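Flavin-dependent monooxygenase, oxygenase subunit HsaA (Rhodococcus sp., PDB 2RFQ) catalyses the FMNH2-dependent ortho-hydroxylation of the phenolic secosteroid 3-HSA to the catechol 3,4-DHSA during bacterial breakdown of cholesterol. Local coordinates at residues A[93-98]-A[208-213]; A[120-125]-A[164-169]; A[133-138]-A[200-205]; A[140-145]-A[193-198]. One frame throughout, in Å; residues are numbered along the deposited sequence.

Contact 1: A[93-98]-A[208-213]; sequences NWHLAL and LSFKAM
H95 swings its imidazole to M213 and L208 because CG stands opposite the backbone N (chi1 -169°), while a bend at the far end of M213 (chi3 50°), a selenomethionine, turns CE toward L98 and W94. SE lies 3.5 Å from H95 NE2, approaching the ring obliquely, and the two side chains cross at about a right angle. CE rests 3.7 Å from L98 CD1 and also meets the edge of the W94 indole at CZ3. The long, unbranched chain of a methionine, here carrying selenium, suits this place, since it can fit between a flat ring and a branched leucine. L208 CD2, in turn, packs 3.7 Å from L98 CB. One water joins the polar atoms: it lies in the imidazole plane, 3.0 Å from H95 NE2, donates to L208 O, and sits over the centre of one face of F210. H95 ND1 is bonded to the hydroxyl of Y120, a probable FMN-site residue. A leucine in place of H95 would probably leave the water and the Y120 hydroxyl without their imidazole partner. Histidine can thus use both nitrogens inside a mostly apolar join between the end of helix 80-96 and the strand-to-helix passage 207-214.

Contact 2: A[120-125]-A[164-169]; sequences YAPMGA and VDFVSF
P122 and F166 meet at the surface of the beta domain, the middle domain of the acyl-CoA dehydrogenase fold, where the turn after strand 116-119 passes over strand 162-172. P122 CB comes to the edge of the phenyl ring, 3.7 Å from F166 CE1, and the two side chains cross at about a right angle. Also at the ring edge and in its plane, the carbonyl oxygen of Y120 lies 3.6 Å from F166 CZ, so the weakly positive ring hydrogens face a lone-pair-bearing atom. The ring reaches this turn because CG is placed opposite its own backbone N (chi1 -164°). An alanine at F166 is likely to open a gap beside P122 and take away the ring edge that the Y120 carbonyl meets. Proline suits the turn, as its rigid ring offers an apolar flank without needing a bond from its nitrogen. Two residues along the strand, the small S168 lets the tyrosine ring come close. Further out, F169 approaches the backbone of A125 obliquely, and V167 CG2 lies over one face of its ring. The tyrosine itself, a probable FMN-site residue, is positioned by edge-to-face packing with W233 and H237. Its ring edge meets the serine hydroxyl with Y120 CE1 3.7 Å from S168 OG.

Contact 3: A[133-138]-A[200-205]; sequences YTVNGA and VFVPTH
The Y133 ring turns an edge to the neighbouring strand, with V202 O near the ring plane and 3.7 Å from Y133 CD2, while T204 CA approaches it obliquely. On the other side of the sheet, the F201 ring has P203 N above one face, offset toward the rim, and comes obliquely to Y133 O. An aromatic ring suits Y133, since its edge can meet a carbonyl oxygen, and F201, since its broad face can lie against P203. Between them runs an antiparallel pairing of strands 132-142 and 200-203 in the beta domain of the acyl-CoA dehydrogenase fold. Y133 with V202 and V135 with V200 are hydrogen-bonded pairs, and T134 with F201 is the non-hydrogen-bonded pair between them. The straightest bond runs from V200 N to V135 O (3.1 Å, 173° at the hydrogen); the one from Y133 N to V202 O is more bent, at 141°. Y133 O also receives a CA-H contact from F201. On the face that carries V200 and Y133, V135 CG2 packs 3.6 Å from V202 CG2. Both methyls stand anti to their carbonyl carbons, which turns them to each other, and the beta-branched valine readily adopts the extended backbone of a strand. F169 of strand 162-172 touches V135, and I171 touches V202.

Contact 4: A[140-145]-A[193-198]; sequences AWSSGC and NTVVVE
S142 N donates to N193 O in the carbonyl plane (3.0 Å, 160° at the hydrogen), the one direct hydrogen bond between the segments, just where the chain of 140-145 leaves its weakly bonded strand end in an inverse gamma turn centred on S142 and a type II turn from S142 to C145. Before it, T194 OG1 lies 3.6 Å from A140 CB; the small methyl lets the threonine come close. A water bridges the same corner, accepting from W141 N at 3.0 Å and bonding to T194 OG1. The S142 hydroxyl stands opposite its backbone N (chi1 -169°), while its CB carbon packs 3.9 Å from V195 CG2. The hydroxyl bonds to S118 O and S117 OG, so a serine here serves a polar side and an apolar one. C145 SG sits between N and the carbonyl carbon (chi1 57°), 3.8 Å from N193 CB. G144 takes the third place of the type II turn, where positive phi is easy for a residue without a side chain. A346 of a second subunit packs on W141. W141, S142 and S143 probably bind FMN, so this strand end and turn, pinned to strand 193-198, probably form a wall of the flavin site in the acyl-CoA dehydrogenase-like fold.

All four contacts reach the mixed sheet of the beta domain. Contact 1 joins it to helix 80-96 and spans the longest stretch of chain, enclosing the segments of the other three. Contact 2 lies about 13 Å from contact 1, centre to centre, and touches it through the Y120 to H95 and D165 to S209 bonds. The centres of contacts 2 and 3 are about 10 Å apart, and the two meet where strands 124-129 and 132-142 pair. Contacts 3 and 4, about 15 Å apart between centres, share strand 132-142, whose partners 200-203 and 193-198 follow each other in the chain. Contacts 2 and 4 hold residues of the probable FMN site, and contact 1 ties the sheet beside them to helix 80-96.

Contact 1: A[93-98]-A[208-213]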
loop_
_atom_site.group_PDB
_atom_site.type_symbol
_atom_site.label_atom_id
_atom_site.label_comp_id
_atom_site.label_asym_id
_atom_site.label_seq_id
_atom_site.Cartn_x
_atom_site.Cartn_y
_atom_site.Cartn_z
ATOM N N ASN A 93 -33.417 -9.856 -15.359
ATOM C CA ASN A 93 -34.712 -10.498 -15.045
ATOM C C ASN A 93 -35.343 -9.892 -13.799
ATOM O O ASN A 93 -36.567 -9.882 -13.652
ATOM C CB ASN A 93 -34.566 -12.024 -14.964
ATOM C CG ASN A 93 -34.285 -12.644 -16.340
ATOM O OD1 ASN A 93 -34.362 -11.957 -17.365
ATOM N ND2 ASN A 93 -33.922 -13.924 -16.364
ATOM N N TRP A 94 -34.488 -9.362 -12.936
ATOM C CA TRP A 94 -34.912 -8.545 -11.810
ATOM C C TRP A 94 -35.422 -7.186 -12.339
ATOM O O TRP A 94 -36.497 -6.712 -11.963
ATOM C CB TRP A 94 -33.726 -8.348 -10.834
ATOM C CG TRP A 94 -34.026 -7.480 -9.626
ATOM C CD1 TRP A 94 -34.421 -7.907 -8.380
ATOM C CD2 TRP A 94 -33.946 -6.044 -9.551
ATOM N NE1 TRP A 94 -34.619 -6.819 -7.539
ATOM C CE2 TRP A 94 -34.316 -5.672 -8.229
ATOM C CE3 TRP A 94 -33.586 -5.042 -10.463
ATOM C CZ2 TRP A 94 -34.345 -4.350 -7.805
ATOM C CZ3 TRP A 94 -33.632 -3.689 -10.025
ATOM C CH2 TRP A 94 -34.010 -3.376 -8.719
ATOM N N HIS A 95 -34.640 -6.557 -13.206
ATOM C CA HIS A 95 -35.016 -5.237 -13.742
ATOM C C HIS A 95 -36.353 -5.308 -14.487
ATOM O O HIS A 95 -37.230 -4.453 -14.286
ATOM C CB HIS A 95 -33.908 -4.700 -14.671
ATOM C CG HIS A 95 -34.078 -3.252 -15.045
ATOM N ND1 HIS A 95 -33.262 -2.633 -15.966
ATOM C CD2 HIS A 95 -34.952 -2.304 -14.617
ATOM C CE1 HIS A 95 -33.623 -1.365 -16.098
ATOM N NE2 HIS A 95 -34.636 -1.134 -15.278
ATOM N N LEU A 96 -36.545 -6.347 -15.303
ATOM C CA LEU A 96 -37.788 -6.446 -16.063
ATOM C C LEU A 96 -39.023 -6.597 -15.169
ATOM O O LEU A 96 -40.112 -6.184 -15.546
ATOM C CB LEU A 96 -37.724 -7.586 -17.082
ATOM C CG LEU A 96 -38.871 -7.617 -18.100
ATOM C CD1 LEU A 96 -38.928 -6.354 -18.943
ATOM C CD2 LEU A 96 -38.798 -8.866 -19.003
ATOM N N ALA A 97 -38.855 -7.198 -13.992
ATOM C CA ALA A 97 -39.944 -7.342 -13.018
ATOM C C ALA A 97 -40.541 -5.997 -12.609
ATOM O O ALA A 97 -41.651 -5.956 -12.089
ATOM C CB ALA A 97 -39.434 -8.062 -11.782
ATOM N N LEU A 98 -39.769 -4.920 -12.813
ATOM C CA LEU A 98 -40.183 -3.578 -12.428
ATOM C C LEU A 98 -40.930 -2.867 -13.554
ATOM O O LEU A 98 -41.663 -1.907 -13.295
ATOM C CB LEU A 98 -38.987 -2.733 -11.962
ATOM C CG LEU A 98 -38.102 -3.305 -10.841
ATOM C CD1 LEU A 98 -36.859 -2.436 -10.634
ATOM C CD2 LEU A 98 -38.892 -3.384 -9.566
ATOM N N LEU A 208 -39.026 2.522 -18.687
ATOM C CA LEU A 208 -39.101 2.627 -17.227
ATOM C C LEU A 208 -38.098 3.631 -16.689
ATOM O O LEU A 208 -36.904 3.512 -16.942
ATOM C CB LEU A 208 -38.830 1.268 -16.579
ATOM C CG LEU A 208 -38.837 1.223 -15.041
ATOM C CD1 LEU A 208 -40.183 1.608 -14.446
ATOM C CD2 LEU A 208 -38.452 -0.175 -14.566
ATOM N N SER A 209 -38.592 4.608 -15.927
ATOM C CA SER A 209 -37.725 5.623 -15.357
ATOM C C SER A 209 -36.992 5.095 -14.114
ATOM O O SER A 209 -37.593 4.457 -13.266
ATOM C CB SER A 209 -38.567 6.840 -14.952
ATOM O OG SER A 209 -37.763 7.727 -14.192
ATOM N N PHE A 210 -35.698 5.362 -14.006
ATOM C CA PHE A 210 -34.992 5.033 -12.769
ATOM C C PHE A 210 -35.542 5.788 -11.544
ATOM O O PHE A 210 -35.499 5.263 -10.424
ATOM C CB PHE A 210 -33.503 5.265 -12.928
ATOM C CG PHE A 210 -32.840 4.247 -13.794
ATOM C CD1 PHE A 210 -32.513 2.984 -13.289
ATOM C CD2 PHE A 210 -32.585 4.529 -15.129
ATOM C CE1 PHE A 210 -31.888 2.027 -14.101
ATOM C CE2 PHE A 210 -31.968 3.576 -15.952
ATOM C CZ PHE A 210 -31.622 2.329 -15.429
ATOM N N LYS A 211 -36.069 6.999 -11.748
ATOM C CA LYS A 211 -36.711 7.743 -10.650
ATOM C C LYS A 211 -37.950 7.020 -10.120
ATOM O O LYS A 211 -38.172 6.980 -8.909
ATOM C CB LYS A 211 -37.056 9.182 -11.087
ATOM C CG LYS A 211 -37.438 10.126 -9.938
ATOM C CD LYS A 211 -36.298 10.222 -8.908
ATOM C CE LYS A 211 -36.510 11.360 -7.910
ATOM N NZ LYS A 211 -35.583 11.220 -6.735
ATOM N N ALA A 212 -38.752 6.450 -11.022
ATOM C CA ALA A 212 -39.939 5.666 -10.639
ATOM C C ALA A 212 -39.514 4.462 -9.821
ATOM O O ALA A 212 -40.180 4.080 -8.859
ATOM C CB ALA A 212 -40.704 5.209 -11.863
HETATM N N MSE A 213 -38.405 3.853 -10.219
HETATM C CA MSE A 213 -37.878 2.730 -9.467
HETATM C C MSE A 213 -37.515 3.157 -8.053
HETATM O O MSE A 213 -37.949 2.524 -7.077
HETATM C CB MSE A 213 -36.678 2.120 -10.184
HETATM C CG MSE A 213 -37.087 1.342 -11.406
HETATM SE SE MSE A 213 -35.544 0.917 -12.539
HETATM C CE MSE A 213 -34.320 0.162 -11.157
HETATM O O HOH W 1 -34.945 1.784 -15.850
#

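Contact 2: A[120-125]-A[164-169]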
loop_
_atom_site.group_PDB
_atom_site.type_symbol
_atom_site.label_atom_id
_atom_site.label_comp_id
_atom_site.label_asym_id
_atom_site.label_seq_id
_atom_site.Cartn_x
_atom_site.Cartn_y
_atom_site.Cartn_z
ATOM N N TYR A 120 -26.453 0.312 -19.909
ATOM C CA TYR A 120 -27.156 1.351 -19.122
ATOM C C TYR A 120 -26.553 2.741 -19.212
ATOM O O TYR A 120 -27.225 3.737 -18.872
ATOM C CB TYR A 120 -27.283 0.930 -17.656
ATOM C CG TYR A 120 -28.204 -0.240 -17.399
ATOM C CD1 TYR A 120 -29.575 -0.166 -17.684
ATOM C CD2 TYR A 120 -27.708 -1.424 -16.840
ATOM C CE1 TYR A 120 -30.421 -1.270 -17.414
ATOM C CE2 TYR A 120 -28.530 -2.512 -16.566
ATOM C CZ TYR A 120 -29.897 -2.431 -16.864
ATOM O OH TYR A 120 -30.742 -3.492 -16.585
ATOM N N ALA A 121 -25.306 2.832 -19.686
ATOM C CA ALA A 121 -24.667 4.134 -19.884
ATOM C C ALA A 121 -25.393 4.889 -20.998
ATOM O O ALA A 121 -25.880 4.272 -21.950
ATOM C CB ALA A 121 -23.206 3.959 -20.259
ATOM N N PRO A 122 -25.481 6.226 -20.894
ATOM C CA PRO A 122 -26.246 6.923 -21.920
ATOM C C PRO A 122 -25.479 7.009 -23.230
ATOM O O PRO A 122 -24.572 7.837 -23.372
ATOM C CB PRO A 122 -26.450 8.326 -21.332
ATOM C CG PRO A 122 -25.314 8.515 -20.364
ATOM C CD PRO A 122 -24.936 7.138 -19.864
HETATM N N MSE A 123 -25.836 6.140 -24.168
HETATM C CA MSE A 123 -25.231 6.131 -25.497
HETATM C C MSE A 123 -26.296 6.227 -26.586
HETATM O O MSE A 123 -26.072 5.866 -27.754
HETATM C CB MSE A 123 -24.313 4.909 -25.653
HETATM C CG MSE A 123 -23.089 5.042 -24.768
HETATM SE SE MSE A 123 -21.827 3.558 -24.996
HETATM C CE MSE A 123 -22.500 2.397 -23.621
ATOM N N GLY A 124 -27.456 6.753 -26.185
ATOM C CA GLY A 124 -28.553 7.024 -27.088
ATOM C C GLY A 124 -29.609 7.807 -26.330
ATOM O O GLY A 124 -29.403 8.168 -25.175
ATOM N N ALA A 125 -30.734 8.070 -26.982
ATOM C CA ALA A 125 -31.779 8.896 -26.380
ATOM C C ALA A 125 -33.105 8.589 -27.038
ATOM O O ALA A 125 -33.138 8.047 -28.156
ATOM C CB ALA A 125 -31.434 10.396 -26.526
ATOM N N VAL A 164 -35.314 15.150 -19.904
ATOM C CA VAL A 164 -36.267 15.397 -18.820
ATOM C C VAL A 164 -36.372 14.224 -17.844
ATOM O O VAL A 164 -37.006 14.337 -16.794
ATOM C CB VAL A 164 -37.667 15.746 -19.373
ATOM C CG1 VAL A 164 -37.642 17.100 -20.097
ATOM C CG2 VAL A 164 -38.173 14.641 -20.301
ATOM N N ASP A 165 -35.751 13.104 -18.200
ATOM C CA ASP A 165 -35.848 11.890 -17.389
ATOM C C ASP A 165 -34.716 11.005 -17.830
ATOM O O ASP A 165 -34.168 11.210 -18.907
ATOM C CB ASP A 165 -37.182 11.189 -17.661
ATOM C CG ASP A 165 -37.564 10.152 -16.594
ATOM O OD1 ASP A 165 -36.850 9.972 -15.581
ATOM O OD2 ASP A 165 -38.621 9.521 -16.781
ATOM N N PHE A 166 -34.342 10.045 -16.992
ATOM C CA PHE A 166 -33.374 9.034 -17.411
ATOM C C PHE A 166 -34.020 7.694 -17.223
ATOM O O PHE A 166 -34.467 7.364 -16.123
ATOM C CB PHE A 166 -32.081 9.112 -16.623
ATOM C CG PHE A 166 -30.952 8.354 -17.270
ATOM C CD1 PHE A 166 -30.027 9.020 -18.075
ATOM C CD2 PHE A 166 -30.835 6.975 -17.106
ATOM C CE1 PHE A 166 -28.986 8.319 -18.699
ATOM C CE2 PHE A 166 -29.804 6.262 -17.717
ATOM C CZ PHE A 166 -28.875 6.938 -18.523
ATOM N N VAL A 167 -34.073 6.919 -18.305
ATOM C CA VAL A 167 -34.922 5.731 -18.357
ATOM C C VAL A 167 -34.166 4.561 -18.983
ATOM O O VAL A 167 -33.054 4.735 -19.497
ATOM C CB VAL A 167 -36.173 6.016 -19.230
ATOM C CG1 VAL A 167 -36.964 7.207 -18.691
ATOM C CG2 VAL A 167 -35.753 6.284 -20.675
ATOM N N SER A 168 -34.782 3.384 -18.943
ATOM C CA SER A 168 -34.359 2.273 -19.787
ATOM C C SER A 168 -35.414 2.013 -20.847
ATOM O O SER A 168 -36.602 1.892 -20.534
ATOM C CB SER A 168 -34.152 0.990 -18.967
ATOM O OG SER A 168 -33.083 1.155 -18.045
ATOM N N PHE A 169 -34.965 1.925 -22.096
ATOM C CA PHE A 169 -35.835 1.551 -23.207
ATOM C C PHE A 169 -35.707 0.059 -23.446
ATOM O O PHE A 169 -34.600 -0.448 -23.689
ATOM C CB PHE A 169 -35.413 2.302 -24.473
ATOM C CG PHE A 169 -35.390 3.801 -24.314
ATOM C CD1 PHE A 169 -36.571 4.548 -24.399
ATOM C CD2 PHE A 169 -34.190 4.465 -24.077
ATOM C CE1 PHE A 169 -36.528 5.928 -24.236
ATOM C CE2 PHE A 169 -34.147 5.865 -23.929
ATOM C CZ PHE A 169 -35.310 6.587 -24.013
#

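Contact 3: A[133-138]-A[200-205]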
loop_
_atom_site.group_PDB
_atom_site.type_symbol
_atom_site.label_atom_id
_atom_site.label_comp_id
_atom_site.label_asym_id
_atom_site.label_seq_id
_atom_site.Cartn_x
_atom_site.Cartn_y
_atom_site.Cartn_z
ATOM N N TYR A 133 -41.806 6.721 -27.785
ATOM C CA TYR A 133 -40.522 7.386 -28.061
ATOM C C TYR A 133 -39.902 6.913 -29.354
ATOM O O TYR A 133 -40.061 5.745 -29.751
ATOM C CB TYR A 133 -39.507 7.129 -26.919
ATOM C CG TYR A 133 -40.080 7.384 -25.554
ATOM C CD1 TYR A 133 -39.899 8.616 -24.917
ATOM C CD2 TYR A 133 -40.860 6.408 -24.914
ATOM C CE1 TYR A 133 -40.464 8.864 -23.672
ATOM C CE2 TYR A 133 -41.420 6.646 -23.689
ATOM C CZ TYR A 133 -41.220 7.859 -23.071
ATOM O OH TYR A 133 -41.780 8.086 -21.846
ATOM N N THR A 134 -39.196 7.824 -30.020
ATOM C CA THR A 134 -38.308 7.448 -31.117
ATOM C C THR A 134 -36.902 7.409 -30.541
ATOM O O THR A 134 -36.396 8.403 -30.012
ATOM C CB THR A 134 -38.363 8.444 -32.302
ATOM O OG1 THR A 134 -39.714 8.568 -32.761
ATOM C CG2 THR A 134 -37.500 7.955 -33.461
ATOM N N VAL A 135 -36.287 6.243 -30.643
ATOM C CA VAL A 135 -35.011 6.018 -30.005
ATOM C C VAL A 135 -33.922 5.879 -31.055
ATOM O O VAL A 135 -34.121 5.254 -32.103
ATOM C CB VAL A 135 -35.057 4.779 -29.074
ATOM C CG1 VAL A 135 -33.706 4.568 -28.383
ATOM C CG2 VAL A 135 -36.163 4.954 -28.020
ATOM N N ASN A 136 -32.781 6.502 -30.762
ATOM C CA ASN A 136 -31.572 6.435 -31.585
ATOM C C ASN A 136 -30.382 6.255 -30.673
ATOM O O ASN A 136 -30.254 6.939 -29.646
ATOM C CB ASN A 136 -31.392 7.704 -32.433
ATOM C CG ASN A 136 -32.306 7.724 -33.641
ATOM O OD1 ASN A 136 -32.042 7.061 -34.648
ATOM N ND2 ASN A 136 -33.389 8.487 -33.548
ATOM N N GLY A 137 -29.514 5.313 -31.020
ATOM C CA GLY A 137 -28.299 5.152 -30.237
ATOM C C GLY A 137 -27.368 4.085 -30.755
ATOM O O GLY A 137 -27.706 3.341 -31.666
ATOM N N ALA A 138 -26.188 4.041 -30.158
ATOM C CA ALA A 138 -25.219 2.984 -30.403
ATOM C C ALA A 138 -24.601 2.618 -29.052
ATOM O O ALA A 138 -23.588 3.188 -28.610
ATOM C CB ALA A 138 -24.158 3.448 -31.431
ATOM N N VAL A 200 -36.149 3.988 -34.081
ATOM C CA VAL A 200 -37.026 2.914 -33.622
ATOM C C VAL A 200 -38.099 3.421 -32.672
ATOM O O VAL A 200 -37.805 4.153 -31.732
ATOM C CB VAL A 200 -36.179 1.807 -32.924
ATOM C CG1 VAL A 200 -37.061 0.849 -32.128
ATOM C CG2 VAL A 200 -35.305 1.060 -33.947
ATOM N N PHE A 201 -39.344 3.023 -32.929
ATOM C CA PHE A 201 -40.443 3.364 -32.058
ATOM C C PHE A 201 -40.429 2.418 -30.868
ATOM O O PHE A 201 -40.417 1.199 -31.047
ATOM C CB PHE A 201 -41.782 3.258 -32.778
ATOM C CG PHE A 201 -42.939 3.469 -31.874
ATOM C CD1 PHE A 201 -43.216 4.738 -31.390
ATOM C CD2 PHE A 201 -43.734 2.398 -31.464
ATOM C CE1 PHE A 201 -44.267 4.948 -30.525
ATOM C CE2 PHE A 201 -44.804 2.602 -30.588
ATOM C CZ PHE A 201 -45.062 3.869 -30.108
ATOM N N VAL A 202 -40.450 2.995 -29.670
ATOM C CA VAL A 202 -40.551 2.229 -28.425
ATOM C C VAL A 202 -41.805 2.705 -27.687
ATOM O O VAL A 202 -41.913 3.889 -27.339
ATOM C CB VAL A 202 -39.296 2.417 -27.556
ATOM C CG1 VAL A 202 -39.445 1.626 -26.231
ATOM C CG2 VAL A 202 -38.032 1.941 -28.326
ATOM N N PRO A 203 -42.783 1.797 -27.478
ATOM C CA PRO A 203 -44.039 2.218 -26.837
ATOM C C PRO A 203 -43.862 2.540 -25.354
ATOM O O PRO A 203 -42.984 1.972 -24.694
ATOM C CB PRO A 203 -44.942 0.994 -27.001
ATOM C CG PRO A 203 -43.979 -0.155 -27.057
ATOM C CD PRO A 203 -42.793 0.358 -27.821
ATOM N N THR A 204 -44.693 3.456 -24.855
ATOM C CA THR A 204 -44.689 3.904 -23.461
ATOM C C THR A 204 -44.532 2.773 -22.450
ATOM O O THR A 204 -43.721 2.868 -21.516
ATOM C CB THR A 204 -45.977 4.689 -23.151
ATOM O OG1 THR A 204 -46.040 5.814 -24.030
ATOM C CG2 THR A 204 -45.988 5.159 -21.696
ATOM N N HIS A 205 -45.287 1.691 -22.633
ATOM C CA HIS A 205 -45.275 0.606 -21.637
ATOM C C HIS A 205 -43.935 -0.123 -21.547
ATOM O O HIS A 205 -43.694 -0.846 -20.590
ATOM C CB HIS A 205 -46.443 -0.375 -21.858
ATOM C CG HIS A 205 -46.254 -1.302 -23.018
ATOM N ND1 HIS A 205 -46.606 -0.967 -24.311
ATOM C CD2 HIS A 205 -45.772 -2.566 -23.078
ATOM C CE1 HIS A 205 -46.336 -1.978 -25.115
ATOM N NE2 HIS A 205 -45.831 -2.963 -24.391
#

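Contact 4: A[140-145]-A[193-198]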
loop_
_atom_site.group_PDB
_atom_site.type_symbol
_atom_site.label_atom_id
_atom_site.label_comp_id
_atom_site.label_asym_id
_atom_site.label_seq_id
_atom_site.Cartn_x
_atom_site.Cartn_y
_atom_site.Cartn_z
ATOM N N ALA A 140 -22.633 0.603 -26.619
ATOM C CA ALA A 140 -21.487 -0.321 -26.481
ATOM C C ALA A 140 -21.541 -1.122 -25.188
ATOM O O ALA A 140 -22.370 -0.867 -24.304
ATOM C CB ALA A 140 -20.169 0.462 -26.541
ATOM N N TRP A 141 -20.649 -2.103 -25.103
ATOM C CA TRP A 141 -20.427 -2.874 -23.887
ATOM C C TRP A 141 -21.657 -3.674 -23.429
ATOM O O TRP A 141 -21.888 -3.813 -22.214
ATOM C CB TRP A 141 -19.876 -1.990 -22.734
ATOM C CG TRP A 141 -18.691 -1.099 -23.101
ATOM C CD1 TRP A 141 -18.745 0.067 -23.810
ATOM C CD2 TRP A 141 -17.312 -1.282 -22.746
ATOM N NE1 TRP A 141 -17.484 0.614 -23.938
ATOM C CE2 TRP A 141 -16.588 -0.200 -23.296
ATOM C CE3 TRP A 141 -16.619 -2.250 -22.007
ATOM C CZ2 TRP A 141 -15.196 -0.058 -23.135
ATOM C CZ3 TRP A 141 -15.244 -2.112 -21.841
ATOM C CH2 TRP A 141 -14.541 -1.020 -22.411
ATOM N N SER A 142 -22.430 -4.222 -24.377
ATOM C CA SER A 142 -23.606 -5.025 -24.000
ATOM C C SER A 142 -23.162 -6.476 -23.847
ATOM O O SER A 142 -23.222 -7.266 -24.771
ATOM C CB SER A 142 -24.747 -4.882 -25.029
ATOM O OG SER A 142 -25.938 -5.472 -24.500
ATOM N N SER A 143 -22.697 -6.799 -22.645
ATOM C CA SER A 143 -22.181 -8.134 -22.363
ATOM C C SER A 143 -23.202 -9.210 -22.657
ATOM O O SER A 143 -24.359 -9.136 -22.210
ATOM C CB SER A 143 -21.747 -8.251 -20.899
ATOM O OG SER A 143 -20.728 -7.301 -20.624
ATOM N N GLY A 144 -22.756 -10.235 -23.392
ATOM C CA GLY A 144 -23.627 -11.364 -23.740
ATOM C C GLY A 144 -24.805 -11.016 -24.652
ATOM O O GLY A 144 -25.760 -11.783 -24.734
ATOM N N CYS A 145 -24.721 -9.898 -25.378
ATOM C CA CYS A 145 -25.859 -9.463 -26.193
ATOM C C CYS A 145 -26.308 -10.499 -27.253
ATOM O O CYS A 145 -27.487 -10.551 -27.593
ATOM C CB CYS A 145 -25.607 -8.084 -26.820
ATOM S SG CYS A 145 -24.129 -7.986 -27.844
ATOM N N ASN A 193 -20.582 -6.527 -27.224
ATOM C CA ASN A 193 -20.691 -5.792 -28.480
ATOM C C ASN A 193 -21.690 -4.637 -28.409
ATOM O O ASN A 193 -22.207 -4.328 -27.327
ATOM C CB ASN A 193 -20.964 -6.789 -29.606
ATOM C CG ASN A 193 -19.733 -7.577 -29.953
ATOM O OD1 ASN A 193 -19.766 -8.822 -30.081
ATOM N ND2 ASN A 193 -18.623 -6.873 -30.075
ATOM N N THR A 194 -21.919 -3.976 -29.549
ATOM C CA THR A 194 -22.597 -2.684 -29.576
ATOM C C THR A 194 -23.954 -2.825 -30.226
ATOM O O THR A 194 -24.078 -3.362 -31.326
ATOM C CB THR A 194 -21.719 -1.614 -30.308
ATOM O OG1 THR A 194 -20.488 -1.450 -29.588
ATOM C CG2 THR A 194 -22.429 -0.267 -30.402
ATOM N N VAL A 195 -24.961 -2.326 -29.522
ATOM C CA VAL A 195 -26.359 -2.451 -29.924
ATOM C C VAL A 195 -26.759 -1.143 -30.588
ATOM O O VAL A 195 -26.778 -0.079 -29.947
ATOM C CB VAL A 195 -27.254 -2.765 -28.720
ATOM C CG1 VAL A 195 -28.735 -2.667 -29.106
ATOM C CG2 VAL A 195 -26.915 -4.171 -28.154
ATOM N N VAL A 196 -27.034 -1.239 -31.884
ATOM C CA VAL A 196 -27.252 -0.067 -32.734
ATOM C C VAL A 196 -28.743 0.042 -33.042
ATOM O O VAL A 196 -29.360 -0.908 -33.559
ATOM C CB VAL A 196 -26.433 -0.138 -34.044
ATOM C CG1 VAL A 196 -26.713 1.099 -34.910
ATOM C CG2 VAL A 196 -24.922 -0.259 -33.753
ATOM N N VAL A 197 -29.295 1.204 -32.702
ATOM C CA VAL A 197 -30.742 1.450 -32.766
ATOM C C VAL A 197 -30.952 2.681 -33.652
ATOM O O VAL A 197 -30.387 3.736 -33.380
ATOM C CB VAL A 197 -31.324 1.678 -31.332
ATOM C CG1 VAL A 197 -32.828 1.985 -31.374
ATOM C CG2 VAL A 197 -31.057 0.463 -30.436
ATOM N N GLU A 198 -31.743 2.529 -34.715
ATOM C CA GLU A 198 -31.929 3.598 -35.698
ATOM C C GLU A 198 -33.405 3.909 -35.915
ATOM O O GLU A 198 -34.128 3.117 -36.522
ATOM C CB GLU A 198 -31.257 3.240 -37.027
ATOM C CG GLU A 198 -29.769 2.943 -36.871
ATOM C CD GLU A 198 -29.069 2.609 -38.173
ATOM O OE1 GLU A 198 -27.821 2.667 -38.185
ATOM O OE2 GLU A 198 -29.752 2.321 -39.181
HETATM O O HOH W 2 -19.074 -2.583 -27.586
#